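PDB 3UN7: peptidoglycan D,D-transpeptidase PbpA from Mycobacterium tuberculosis, which probably cross-links the peptides of the cell-wall peptidoglycan as a penicillin-binding D,D-transpeptidase, and takes part in regulating cell length. Local coordinates for residues 334-339 against 356-361; 112-117 against 143-148; 186-191 against 288-293; 24-29 against 105-110. All blocks are in the same frame, centred on the assembly; numbering follows the deposited sequence.

Contact 1: 334-339 against 356-361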
loop_
_atom_site.group_PDB
_atom_site.type_symbol
_atom_site.label_atom_id
_atom_site.label_comp_id
_atom_site.label_asym_id
_atom_site.label_seq_id
_atom_site.Cartn_x
_atom_site.Cartn_y
_atom_site.Cartn_z
ATOM N N MET A 334 -13.818 1.458 2.581
ATOM C CA MET A 334 -14.161 2.270 1.429
ATOM C C MET A 334 -13.366 1.766 0.223
ATOM O O MET A 334 -12.196 1.395 0.348
ATOM C CB MET A 334 -13.887 3.742 1.708
ATOM C CG MET A 334 -14.642 4.292 2.938
ATOM S SD MET A 334 -16.433 4.222 2.793
ATOM C CE MET A 334 -16.731 5.473 1.550
ATOM N N ARG A 335 -14.021 1.733 -0.933
ATOM C CA ARG A 335 -13.383 1.314 -2.166
ATOM C C ARG A 335 -12.268 2.300 -2.515
ATOM O O ARG A 335 -12.526 3.504 -2.662
ATOM C CB ARG A 335 -14.423 1.233 -3.291
ATOM C CG ARG A 335 -13.851 0.852 -4.648
ATOM C CD ARG A 335 -14.959 0.337 -5.543
ATOM N NE ARG A 335 -15.512 -0.881 -4.953
ATOM C CZ ARG A 335 -16.636 -1.488 -5.330
ATOM N NH1 ARG A 335 -17.384 -0.998 -6.321
ATOM N NH2 ARG A 335 -17.011 -2.592 -4.696
ATOM N N PRO A 336 -11.024 1.802 -2.624
ATOM C CA PRO A 336 -9.944 2.744 -2.903
ATOM C C PRO A 336 -9.989 3.203 -4.351
ATOM O O PRO A 336 -10.306 2.426 -5.265
ATOM C CB PRO A 336 -8.658 1.951 -2.607
ATOM C CG PRO A 336 -9.043 0.539 -2.602
ATOM C CD PRO A 336 -10.544 0.411 -2.486
ATOM N N TYR A 337 -9.712 4.475 -4.554
ATOM C CA TYR A 337 -9.687 4.989 -5.910
ATOM C C TYR A 337 -8.603 6.026 -6.062
ATOM O O TYR A 337 -8.284 6.723 -5.095
ATOM C CB TYR A 337 -11.054 5.545 -6.321
ATOM C CG TYR A 337 -11.549 6.765 -5.563
ATOM C CD1 TYR A 337 -11.449 8.042 -6.123
ATOM C CD2 TYR A 337 -12.193 6.636 -4.323
ATOM C CE1 TYR A 337 -11.933 9.162 -5.461
ATOM C CE2 TYR A 337 -12.678 7.758 -3.648
ATOM C CZ TYR A 337 -12.540 9.017 -4.231
ATOM O OH TYR A 337 -13.005 10.144 -3.601
ATOM N N LEU A 338 -8.074 6.117 -7.293
ATOM C CA LEU A 338 -6.947 6.973 -7.647
ATOM C C LEU A 338 -7.379 8.141 -8.514
ATOM O O LEU A 338 -6.655 9.130 -8.633
ATOM C CB LEU A 338 -5.917 6.151 -8.430
ATOM C CG LEU A 338 -4.594 6.778 -8.859
ATOM C CD1 LEU A 338 -3.890 7.316 -7.617
ATOM C CD2 LEU A 338 -3.731 5.679 -9.541
ATOM N N VAL A 339 -8.534 8.009 -9.166
ATOM C CA VAL A 339 -9.009 9.049 -10.076
ATOM C C VAL A 339 -10.237 9.731 -9.495
ATOM O O VAL A 339 -11.280 9.111 -9.353
ATOM C CB VAL A 339 -9.263 8.507 -11.495
ATOM C CG1 VAL A 339 -9.802 9.641 -12.426
ATOM C CG2 VAL A 339 -7.946 7.964 -12.087
ATOM N N TYR A 356 -17.667 4.801 -2.206
ATOM C CA TYR A 356 -18.507 3.615 -2.093
ATOM C C TYR A 356 -18.058 2.763 -0.906
ATOM O O TYR A 356 -16.883 2.408 -0.807
ATOM C CB TYR A 356 -18.419 2.789 -3.381
ATOM C CG TYR A 356 -19.256 1.526 -3.387
ATOM C CD1 TYR A 356 -20.646 1.589 -3.471
ATOM C CD2 TYR A 356 -18.660 0.272 -3.322
ATOM C CE1 TYR A 356 -21.429 0.426 -3.479
ATOM C CE2 TYR A 356 -19.427 -0.898 -3.329
ATOM C CZ TYR A 356 -20.809 -0.812 -3.410
ATOM O OH TYR A 356 -21.572 -1.965 -3.408
ATOM N N GLN A 357 -19.003 2.449 -0.018
ATOM C CA GLN A 357 -18.780 1.507 1.081
ATOM C C GLN A 357 -18.775 0.092 0.521
ATOM O O GLN A 357 -19.818 -0.460 0.169
ATOM C CB GLN A 357 -19.877 1.609 2.133
ATOM C CG GLN A 357 -19.946 2.921 2.865
ATOM C CD GLN A 357 -20.926 2.879 4.030
ATOM O OE1 GLN A 357 -21.263 1.807 4.548
ATOM N NE2 GLN A 357 -21.381 4.045 4.448
ATOM N N GLN A 358 -17.585 -0.479 0.444
ATOM C CA GLN A 358 -17.371 -1.775 -0.177
ATOM C C GLN A 358 -17.891 -2.918 0.699
ATOM O O GLN A 358 -18.588 -3.818 0.213
ATOM C CB GLN A 358 -15.875 -1.934 -0.438
ATOM C CG GLN A 358 -15.482 -3.074 -1.322
ATOM C CD GLN A 358 -14.075 -2.889 -1.862
ATOM O OE1 GLN A 358 -13.088 -2.944 -1.115
ATOM N NE2 GLN A 358 -13.975 -2.674 -3.169
ATOM N N ARG A 359 -17.564 -2.861 1.991
ATOM C CA ARG A 359 -17.815 -3.972 2.907
ATOM C C ARG A 359 -17.616 -3.545 4.360
ATOM O O ARG A 359 -16.758 -2.714 4.650
ATOM C CB ARG A 359 -16.850 -5.111 2.565
ATOM C CG ARG A 359 -17.016 -6.373 3.384
ATOM C CD ARG A 359 -15.920 -7.368 3.029
ATOM N NE ARG A 359 -16.410 -8.754 2.955
ATOM C CZ ARG A 359 -16.970 -9.444 3.957
ATOM N NH1 ARG A 359 -17.164 -8.902 5.167
ATOM N NH2 ARG A 359 -17.350 -10.696 3.739
ATOM N N ARG A 360 -18.418 -4.090 5.272
ATOM C CA ARG A 360 -18.087 -4.002 6.686
ATOM C C ARG A 360 -17.249 -5.221 7.068
ATOM O O ARG A 360 -17.715 -6.365 6.974
ATOM C CB ARG A 360 -19.328 -3.904 7.584
ATOM C CG ARG A 360 -18.960 -3.908 9.065
ATOM C CD ARG A 360 -20.121 -3.590 10.006
ATOM N NE ARG A 360 -20.410 -2.157 10.099
ATOM C CZ ARG A 360 -19.653 -1.253 10.729
ATOM N NH1 ARG A 360 -20.043 0.016 10.749
ATOM N NH2 ARG A 360 -18.517 -1.601 11.340
ATOM N N ALA A 361 -16.011 -4.966 7.496
ATOM C CA ALA A 361 -15.090 -6.038 7.852
ATOM C C ALA A 361 -15.323 -6.510 9.278
ATOM O O ALA A 361 -15.201 -7.695 9.585
ATOM C CB ALA A 361 -13.658 -5.563 7.696
HETATM O O HOH W 1 -14.682 4.867 -2.168
#
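M334 and Q357 form an antiparallel, non-hydrogen-bonded pair with their CA atoms 4.7 Å apart, at the end of the small two-stranded sheet made by 332-334 and 357-360. One residue further on, R335 N donates to Y356 O at 2.9 Å in a nearly straight bond (173° at the hydrogen). The other backbone groups of these two residues meet through a water, which donates to R335 O (2.6 Å) and accepts from Y356 N (3.0 Å). Beyond the pair, Q358 and R359 both face T333 in a classic beta bulge.

The M334 and Q357 side chains lie on the same face of this sheet, with M334 SD 3.7 Å from Q357 CG. R335 carries most of the rest. Its chain runs out from the backbone and bends at chi3 (-63°), which brings one face of the guanidinium against CD2 and CE2 of Y356. CD2 of that ring lies 3.3 Å above the guanidinium plane, over its centre, but the two planes are turned 46° apart. The Q358 amide sits at the guanidinium edge, and the Q358 side chain also touches E322 of helix 317-328.

With Y356 CD2 over one face and an amide at its rim, the R335 guanidinium is limited in how it can turn, although this is a surface contact whose backbone is joined by just one direct bond and a water.

Contact 2: 112-117 against 143-148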
loop_
_atom_site.group_PDB
_atom_site.type_symbol
_atom_site.label_atom_id
_atom_site.label_comp_id
_atom_site.label_asym_id
_atom_site.label_seq_id
_atom_site.Cartn_x
_atom_site.Cartn_y
_atom_site.Cartn_z
ATOM N N ARG A 112 2.207 16.682 -1.757
ATOM C CA ARG A 112 2.942 16.813 -0.489
ATOM C C ARG A 112 3.144 15.451 0.156
ATOM O O ARG A 112 4.234 15.143 0.639
ATOM C CB ARG A 112 2.203 17.727 0.490
ATOM C CG ARG A 112 2.014 19.143 -0.007
ATOM C CD ARG A 112 1.413 20.038 1.065
ATOM N NE ARG A 112 2.438 20.829 1.749
ATOM C CZ ARG A 112 2.451 22.161 1.822
ATOM N NH1 ARG A 112 1.477 22.880 1.268
ATOM N NH2 ARG A 112 3.438 22.779 2.466
ATOM N N ILE A 113 2.104 14.624 0.136
ATOM C CA ILE A 113 2.189 13.307 0.756
ATOM C C ILE A 113 3.070 12.375 -0.089
ATOM O O ILE A 113 3.978 11.744 0.432
ATOM C CB ILE A 113 0.787 12.705 1.023
ATOM C CG1 ILE A 113 -0.061 13.710 1.823
ATOM C CG2 ILE A 113 0.883 11.365 1.802
ATOM C CD1 ILE A 113 -1.499 13.241 2.065
ATOM N N GLN A 114 2.816 12.323 -1.395
ATOM C CA GLN A 114 3.623 11.511 -2.314
ATOM C C GLN A 114 5.123 11.846 -2.183
ATOM O O GLN A 114 5.959 10.942 -2.089
ATOM C CB GLN A 114 3.155 11.734 -3.754
ATOM C CG GLN A 114 3.877 10.869 -4.779
ATOM C CD GLN A 114 3.187 9.541 -5.012
ATOM O OE1 GLN A 114 2.154 9.266 -4.418
ATOM N NE2 GLN A 114 3.750 8.717 -5.898
ATOM N N GLN A 115 5.439 13.144 -2.203
ATOM C CA GLN A 115 6.811 13.634 -2.097
ATOM C C GLN A 115 7.442 13.256 -0.761
ATOM O O GLN A 115 8.587 12.812 -0.740
ATOM C CB GLN A 115 6.895 15.150 -2.332
ATOM C CG GLN A 115 8.328 15.684 -2.575
ATOM C CD GLN A 115 8.905 15.210 -3.903
ATOM O OE1 GLN A 115 8.259 15.339 -4.939
ATOM N NE2 GLN A 115 10.114 14.634 -3.871
ATOM N N ALA A 116 6.689 13.378 0.339
ATOM C CA ALA A 116 7.200 12.965 1.650
ATOM C C ALA A 116 7.491 11.470 1.714
ATOM O O ALA A 116 8.503 11.059 2.258
ATOM C CB ALA A 116 6.237 13.368 2.759
ATOM N N GLY A 117 6.603 10.652 1.155
ATOM C CA GLY A 117 6.822 9.205 1.148
ATOM C C GLY A 117 8.062 8.869 0.343
ATOM O O GLY A 117 8.932 8.121 0.802
ATOM N N ILE A 143 -6.859 7.497 -2.732
ATOM C CA ILE A 143 -5.447 7.072 -2.650
ATOM C C ILE A 143 -4.643 8.367 -2.686
ATOM O O ILE A 143 -4.642 9.073 -3.692
ATOM C CB ILE A 143 -5.054 6.064 -3.788
ATOM C CG1 ILE A 143 -5.770 4.713 -3.574
ATOM C CG2 ILE A 143 -3.528 5.851 -3.857
ATOM C CD1 ILE A 143 -5.683 3.769 -4.779
ATOM N N LEU A 144 -4.014 8.697 -1.561
ATOM C CA LEU A 144 -3.335 9.982 -1.386
ATOM C C LEU A 144 -1.847 9.893 -1.730
ATOM O O LEU A 144 -1.209 10.896 -2.036
ATOM C CB LEU A 144 -3.534 10.503 0.051
ATOM C CG LEU A 144 -4.971 10.613 0.580
ATOM C CD1 LEU A 144 -4.984 10.914 2.090
ATOM C CD2 LEU A 144 -5.761 11.679 -0.165
ATOM N N ALA A 145 -1.308 8.679 -1.692
ATOM C CA ALA A 145 0.044 8.445 -2.134
ATOM C C ALA A 145 0.160 7.002 -2.539
ATOM O O ALA A 145 -0.448 6.114 -1.926
ATOM C CB ALA A 145 1.072 8.779 -1.025
ATOM N N LEU A 146 0.949 6.792 -3.584
ATOM C CA LEU A 146 1.254 5.480 -4.103
ATOM C C LEU A 146 2.716 5.554 -4.517
ATOM O O LEU A 146 3.036 6.033 -5.597
ATOM C CB LEU A 146 0.350 5.173 -5.298
ATOM C CG LEU A 146 0.144 3.716 -5.703
ATOM C CD1 LEU A 146 -0.634 2.958 -4.621
ATOM C CD2 LEU A 146 -0.609 3.663 -7.054
ATOM N N VAL A 147 3.592 5.145 -3.612
ATOM C CA VAL A 147 5.040 5.273 -3.789
ATOM C C VAL A 147 5.679 3.903 -3.949
ATOM O O VAL A 147 5.354 2.976 -3.220
ATOM C CB VAL A 147 5.694 6.037 -2.623
ATOM C CG1 VAL A 147 7.215 6.093 -2.796
ATOM C CG2 VAL A 147 5.139 7.470 -2.548
ATOM N N SER A 148 6.572 3.777 -4.926
ATOM C CA SER A 148 7.340 2.541 -5.109
ATOM C C SER A 148 8.808 2.919 -5.274
ATOM O O SER A 148 9.122 3.970 -5.846
ATOM C CB SER A 148 6.815 1.749 -6.317
ATOM O OG SER A 148 7.363 0.436 -6.344
#
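Q114 approaches the backbone of L146 through two turns of its chain: CG stands opposite the backbone N (chi1 -176°), and a bend at chi2 (90°) swings the amide off the helix flank and onto the strand. There the amide grips one residue twice. OE1 accepts from L146 N at 2.9 Å, well aligned at the hydrogen, while NE2 donates to L146 O at 2.8 Å. NE2 has a second acceptor in V54 O, so both ends of this buried amide are used.

Beside the amide, I113 presses its two branches on the strand. Its CG2 meets A145 CB at 3.8 Å, and CD1 reaches L144 CB at 4.0 Å. Further along the strand, V147 CG2 lies against the helix backbone at Q114 O (3.6 Å) and against Q114 CD (3.8 Å). G117, with no side chain, leaves room for V147 CG2 against the helix.

The helix and strand axes pass 7.0 Å apart, 28° from parallel. Strand 143-149 is an outer strand of the five-stranded antiparallel sheet of the transpeptidase domain, and L144 and A145 form a classic bulge opposite A135. Helix 446-458 also packs on I113, through V453 and A457.

The L146 amide and carbonyl point away from the neighbouring strand, and the Q114 amide answers both, as a further strand would, though NE2 comes from well above the carbonyl plane. At this one residue of the edge strand, the buried N-H and C=O thus keep hydrogen-bond partners under the helix.

Contact 3: 186-191 against 288-293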
loop_
_atom_site.group_PDB
_atom_site.type_symbol
_atom_site.label_atom_id
_atom_site.label_comp_id
_atom_site.label_asym_id
_atom_site.label_seq_id
_atom_site.Cartn_x
_atom_site.Cartn_y
_atom_site.Cartn_z
ATOM N N SER A 186 1.256 -4.134 -7.263
ATOM C CA SER A 186 1.512 -5.244 -8.204
ATOM C C SER A 186 2.263 -6.405 -7.572
ATOM O O SER A 186 2.364 -7.471 -8.175
ATOM C CB SER A 186 2.310 -4.763 -9.424
ATOM O OG SER A 186 1.553 -3.867 -10.217
ATOM N N GLU A 187 2.817 -6.196 -6.381
ATOM C CA GLU A 187 3.629 -7.227 -5.733
ATOM C C GLU A 187 3.033 -7.537 -4.370
ATOM O O GLU A 187 2.515 -6.638 -3.695
ATOM C CB GLU A 187 5.090 -6.762 -5.616
ATOM C CG GLU A 187 6.109 -7.814 -5.097
ATOM C CD GLU A 187 7.575 -7.377 -5.274
ATOM O OE1 GLU A 187 7.859 -6.507 -6.133
ATOM O OE2 GLU A 187 8.458 -7.897 -4.547
ATOM N N THR A 188 3.081 -8.811 -3.979
ATOM C CA THR A 188 2.610 -9.214 -2.663
ATOM C C THR A 188 3.804 -9.651 -1.830
ATOM O O THR A 188 4.809 -10.135 -2.369
ATOM C CB THR A 188 1.596 -10.375 -2.709
ATOM O OG1 THR A 188 2.172 -11.464 -3.422
ATOM C CG2 THR A 188 0.288 -9.961 -3.355
ATOM N N TYR A 189 3.680 -9.472 -0.518
ATOM C CA TYR A 189 4.757 -9.722 0.439
ATOM C C TYR A 189 4.149 -10.374 1.652
ATOM O O TYR A 189 2.987 -10.121 1.946
ATOM C CB TYR A 189 5.369 -8.397 0.891
ATOM C CG TYR A 189 5.972 -7.591 -0.219
ATOM C CD1 TYR A 189 7.329 -7.738 -0.553
ATOM C CD2 TYR A 189 5.202 -6.686 -0.945
ATOM C CE1 TYR A 189 7.898 -6.993 -1.582
ATOM C CE2 TYR A 189 5.761 -5.931 -1.972
ATOM C CZ TYR A 189 7.109 -6.088 -2.282
ATOM O OH TYR A 189 7.664 -5.342 -3.290
ATOM N N PRO A 190 4.922 -11.203 2.379
ATOM C CA PRO A 190 4.388 -11.637 3.673
ATOM C C PRO A 190 4.190 -10.407 4.556
ATOM O O PRO A 190 5.075 -9.550 4.590
ATOM C CB PRO A 190 5.500 -12.531 4.245
ATOM C CG PRO A 190 6.334 -12.927 3.068
ATOM C CD PRO A 190 6.240 -11.798 2.082
ATOM N N PRO A 191 3.026 -10.292 5.221
ATOM C CA PRO A 191 2.762 -9.170 6.124
ATOM C C PRO A 191 3.440 -9.324 7.496
ATOM O O PRO A 191 3.577 -8.344 8.235
ATOM C CB PRO A 191 1.243 -9.212 6.276
ATOM C CG PRO A 191 0.931 -10.694 6.185
ATOM C CD PRO A 191 1.860 -11.193 5.110
ATOM N N GLN A 288 -5.020 -1.978 -11.906
ATOM C CA GLN A 288 -5.226 -3.329 -11.372
ATOM C C GLN A 288 -4.333 -3.557 -10.151
ATOM O O GLN A 288 -3.151 -3.174 -10.137
ATOM C CB GLN A 288 -4.915 -4.391 -12.435
ATOM C CG GLN A 288 -5.794 -4.297 -13.699
ATOM C CD GLN A 288 -5.764 -5.557 -14.559
ATOM O OE1 GLN A 288 -5.318 -6.622 -14.123
ATOM N NE2 GLN A 288 -6.251 -5.438 -15.795
ATOM N N VAL A 289 -4.907 -4.187 -9.140
ATOM C CA VAL A 289 -4.189 -4.514 -7.900
ATOM C C VAL A 289 -4.080 -6.032 -7.816
ATOM O O VAL A 289 -5.060 -6.738 -8.075
ATOM C CB VAL A 289 -4.937 -3.958 -6.684
ATOM C CG1 VAL A 289 -4.201 -4.289 -5.362
ATOM C CG2 VAL A 289 -5.104 -2.433 -6.839
ATOM N N ALA A 290 -2.886 -6.523 -7.472
ATOM C CA ALA A 290 -2.653 -7.944 -7.221
ATOM C C ALA A 290 -3.522 -8.400 -6.065
ATOM O O ALA A 290 -3.675 -7.684 -5.063
ATOM C CB ALA A 290 -1.175 -8.194 -6.899
ATOM N N GLU A 291 -4.098 -9.586 -6.209
ATOM C CA GLU A 291 -4.926 -10.181 -5.166
ATOM C C GLU A 291 -4.049 -10.614 -4.010
ATOM O O GLU A 291 -3.016 -11.241 -4.226
ATOM C CB GLU A 291 -5.694 -11.401 -5.705
ATOM C CG GLU A 291 -6.728 -11.942 -4.717
ATOM C CD GLU A 291 -7.202 -13.330 -5.076
ATOM O OE1 GLU A 291 -6.351 -14.222 -5.290
ATOM O OE2 GLU A 291 -8.429 -13.541 -5.140
ATOM N N SER A 292 -4.471 -10.273 -2.790
ATOM C CA SER A 292 -3.817 -10.701 -1.569
ATOM C C SER A 292 -4.480 -11.972 -1.062
ATOM O O SER A 292 -5.643 -12.235 -1.370
ATOM C CB SER A 292 -3.921 -9.619 -0.494
ATOM O OG SER A 292 -3.206 -8.460 -0.882
ATOM N N THR A 293 -3.737 -12.760 -0.295
ATOM C CA THR A 293 -4.231 -14.078 0.123
ATOM C C THR A 293 -3.772 -14.438 1.534
ATOM O O THR A 293 -2.704 -14.021 1.956
ATOM C CB THR A 293 -3.823 -15.198 -0.874
ATOM O OG1 THR A 293 -4.435 -16.433 -0.472
ATOM C CG2 THR A 293 -2.308 -15.382 -0.920
HETATM O O HOH W 2 -1.265 -5.112 -10.118
#
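A290 and T188 point their CB atoms at the opposing loop, and between them they make most of this contact. The A290 methyl faces the backbone of S186, with CB 3.8 Å from S186 O, and stands 4.2 Å from T188 CG2. T188 in turn offers its methyl and not its hydroxyl: with OG1 lodged between the backbone N and the carbonyl carbon (chi1 55°), CG2 is left to reach forward, 3.6 Å from E291 O. The two small side chains thus fit past one another, each ending on the main chain of the other loop. The S186, E187 and E291 side chains set off away from the facing segment.

No direct hydrogen bond joins 186-191 to 288-293. A water does so at one end, lying 3.1 Å from S186 OG and donating to Q288 O at 2.7 Å. Just before the first segment, I185 makes a backbone hydrogen bond with A290, which holds the two chains in step where the methyl packs.

The first loop leads straight into the SxxK motif of the penicillin-binding transpeptidases, which begins with S193, the probable acyl-ester nucleophile. On the way there P191 O accepts from T194 OG1.

The 288-293 loop also packs on helix 317-328, V289 on L318 and S292 on A319, and S292 OG bonds to T316 N just before that helix.

Contact 4: 24-29 against 105-110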
loop_
_atom_site.group_PDB
_atom_site.type_symbol
_atom_site.label_atom_id
_atom_site.label_comp_id
_atom_site.label_asym_id
_atom_site.label_seq_id
_atom_site.Cartn_x
_atom_site.Cartn_y
_atom_site.Cartn_z
ATOM N N GLY A 24 -3.983 14.853 -23.283
ATOM C CA GLY A 24 -4.349 15.608 -22.093
ATOM C C GLY A 24 -3.440 15.328 -20.925
ATOM O O GLY A 24 -2.507 14.519 -21.029
ATOM N N GLN A 25 -3.733 15.981 -19.801
ATOM C CA GLN A 25 -2.854 15.993 -18.627
ATOM C C GLN A 25 -3.311 15.031 -17.539
ATOM O O GLN A 25 -4.512 14.791 -17.368
ATOM C CB GLN A 25 -2.833 17.397 -17.995
ATOM C CG GLN A 25 -2.540 18.533 -18.956
ATOM C CD GLN A 25 -2.801 19.899 -18.351
ATOM O OE1 GLN A 25 -3.614 20.050 -17.431
ATOM N NE2 GLN A 25 -2.115 20.902 -18.866
ATOM N N ILE A 26 -2.348 14.508 -16.786
ATOM C CA ILE A 26 -2.642 13.792 -15.532
ATOM C C ILE A 26 -2.235 14.730 -14.411
ATOM O O ILE A 26 -1.108 15.211 -14.407
ATOM C CB ILE A 26 -1.855 12.474 -15.434
ATOM C CG1 ILE A 26 -2.203 11.560 -16.623
ATOM C CG2 ILE A 26 -2.107 11.785 -14.068
ATOM C CD1 ILE A 26 -1.370 10.260 -16.695
ATOM N N THR A 27 -3.148 15.016 -13.475
ATOM C CA THR A 27 -2.855 16.036 -12.479
ATOM C C THR A 27 -2.987 15.494 -11.050
ATOM O O THR A 27 -3.623 14.446 -10.816
ATOM C CB THR A 27 -3.770 17.270 -12.656
ATOM O OG1 THR A 27 -5.104 16.906 -12.301
ATOM C CG2 THR A 27 -3.759 17.765 -14.100
ATOM N N ALA A 28 -2.371 16.207 -10.107
ATOM C CA ALA A 28 -2.523 15.950 -8.662
ATOM C C ALA A 28 -2.388 17.267 -7.905
ATOM O O ALA A 28 -1.455 18.042 -8.147
ATOM C CB ALA A 28 -1.480 14.954 -8.172
ATOM N N GLY A 29 -3.336 17.542 -7.025
ATOM C CA GLY A 29 -3.353 18.796 -6.265
ATOM C C GLY A 29 -3.175 20.046 -7.121
ATOM O O GLY A 29 -2.589 21.018 -6.668
ATOM N N VAL A 105 -7.128 14.015 -16.558
ATOM C CA VAL A 105 -7.357 13.079 -15.470
ATOM C C VAL A 105 -6.835 13.708 -14.189
ATOM O O VAL A 105 -5.638 13.929 -14.043
ATOM C CB VAL A 105 -6.611 11.757 -15.707
ATOM C CG1 VAL A 105 -6.703 10.834 -14.459
ATOM C CG2 VAL A 105 -7.124 11.075 -16.965
ATOM N N ASP A 106 -7.746 13.961 -13.264
ATOM C CA ASP A 106 -7.437 14.544 -11.974
ATOM C C ASP A 106 -7.360 13.439 -10.919
ATOM O O ASP A 106 -8.387 12.915 -10.498
ATOM C CB ASP A 106 -8.528 15.552 -11.613
ATOM C CG ASP A 106 -8.425 16.841 -12.419
ATOM O OD1 ASP A 106 -7.522 16.958 -13.302
ATOM O OD2 ASP A 106 -9.251 17.756 -12.166
ATOM N N THR A 107 -6.147 13.066 -10.522
ATOM C CA THR A 107 -5.962 11.994 -9.533
ATOM C C THR A 107 -6.258 12.456 -8.105
ATOM O O THR A 107 -6.411 13.643 -7.832
ATOM C CB THR A 107 -4.532 11.367 -9.583
ATOM O OG1 THR A 107 -3.591 12.282 -9.021
ATOM C CG2 THR A 107 -4.127 11.051 -11.012
ATOM N N THR A 108 -6.334 11.494 -7.200
ATOM C CA THR A 108 -6.571 11.760 -5.790
ATOM C C THR A 108 -5.270 12.008 -5.028
ATOM O O THR A 108 -5.304 12.233 -3.821
ATOM C CB THR A 108 -7.242 10.555 -5.113
ATOM O OG1 THR A 108 -6.501 9.362 -5.437
ATOM C CG2 THR A 108 -8.661 10.395 -5.590
ATOM N N ILE A 109 -4.127 11.917 -5.719
ATOM C CA ILE A 109 -2.812 11.991 -5.074
ATOM C C ILE A 109 -2.603 13.378 -4.486
ATOM O O ILE A 109 -2.881 14.379 -5.140
ATOM C CB ILE A 109 -1.655 11.663 -6.080
ATOM C CG1 ILE A 109 -1.750 10.212 -6.585
ATOM C CG2 ILE A 109 -0.260 11.913 -5.453
ATOM C CD1 ILE A 109 -1.440 9.144 -5.544
ATOM N N ASN A 110 -2.114 13.429 -3.248
ATOM C CA ASN A 110 -1.681 14.688 -2.650
ATOM C C ASN A 110 -0.160 14.765 -2.836
ATOM O O ASN A 110 0.554 13.959 -2.261
ATOM C CB ASN A 110 -2.079 14.726 -1.160
ATOM C CG ASN A 110 -1.685 16.027 -0.473
ATOM O OD1 ASN A 110 -0.643 16.618 -0.770
ATOM N ND2 ASN A 110 -2.520 16.473 0.467
HETATM O O HOH W 3 -4.976 15.465 -6.364
#
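T27 and D106 lie side by side in neighbouring parallel strands, and the densest bonding of the contact gathers round them. T27 N donates to V105 O at 2.8 Å, and T27 O takes two donors, T107 N at 2.9 Å and the hydroxyl T107 OG1 at 2.8 Å. That hydroxyl is placed by a chi1 of 73°, which puts it in the crowded position between its own N and carbonyl carbon. On the face that carries T27 and D106, T27 OG1 donates to D106 OD1 at 2.6 Å, approaching from above the carboxylate plane. D106 OD2 is engaged separately, in a salt bridge with K343.

The other face of the sheet carries I26 and V105, both buried. I26 CG2 meets T107 CG2 at 3.7 Å, and L71 of helix 70-74 packs on I26 and T107.

Strands 26-28 and 104-107 are the parallel pair inside a mixed six-stranded sheet. Strand 26-28 is flanked by 31-38, and 104-107 by 339-343, so this pairing ties the N-terminal part of the chain to a strand of the transpeptidase region.

Toward G29 the strands part and the contact thins. A28 CB still touches I109 CB at 3.9 Å, but beyond it a water takes over from direct bonding: it accepts from G29 N and donates to T107 O and I109 O, with G29 N 2.7 Å away. G29 itself is exposed and turns with positive phi. Just past I109, N110 caps the start of helix 111-123, its OD1 bonding weakly to R112 N.

Overall arrangement
Contacts 1, 2 and 4 meet around T108, just past strand 104-107. T108 N probably bonds to L338 O of contact 1 (2.8 Å), and T108 OG1 to I143 O of contact 2 (2.6 Å). Contacts 1 and 2 join directly where Y337 O faces I143 N at 2.9 Å, and contact 2 meets contact 4 where L144 O faces N110 N at 2.9 Å. Centres of contacts 2 and 4 are about 13 Å apart, and strand 104-107 runs on into helix 111-123. Contact 3 stands apart, its nearest atoms about 7 Å from contacts 1 and 2 and about 12 Å from contact 4; its 186-191 loop leads to S193, the probable acyl-ester serine of the active site.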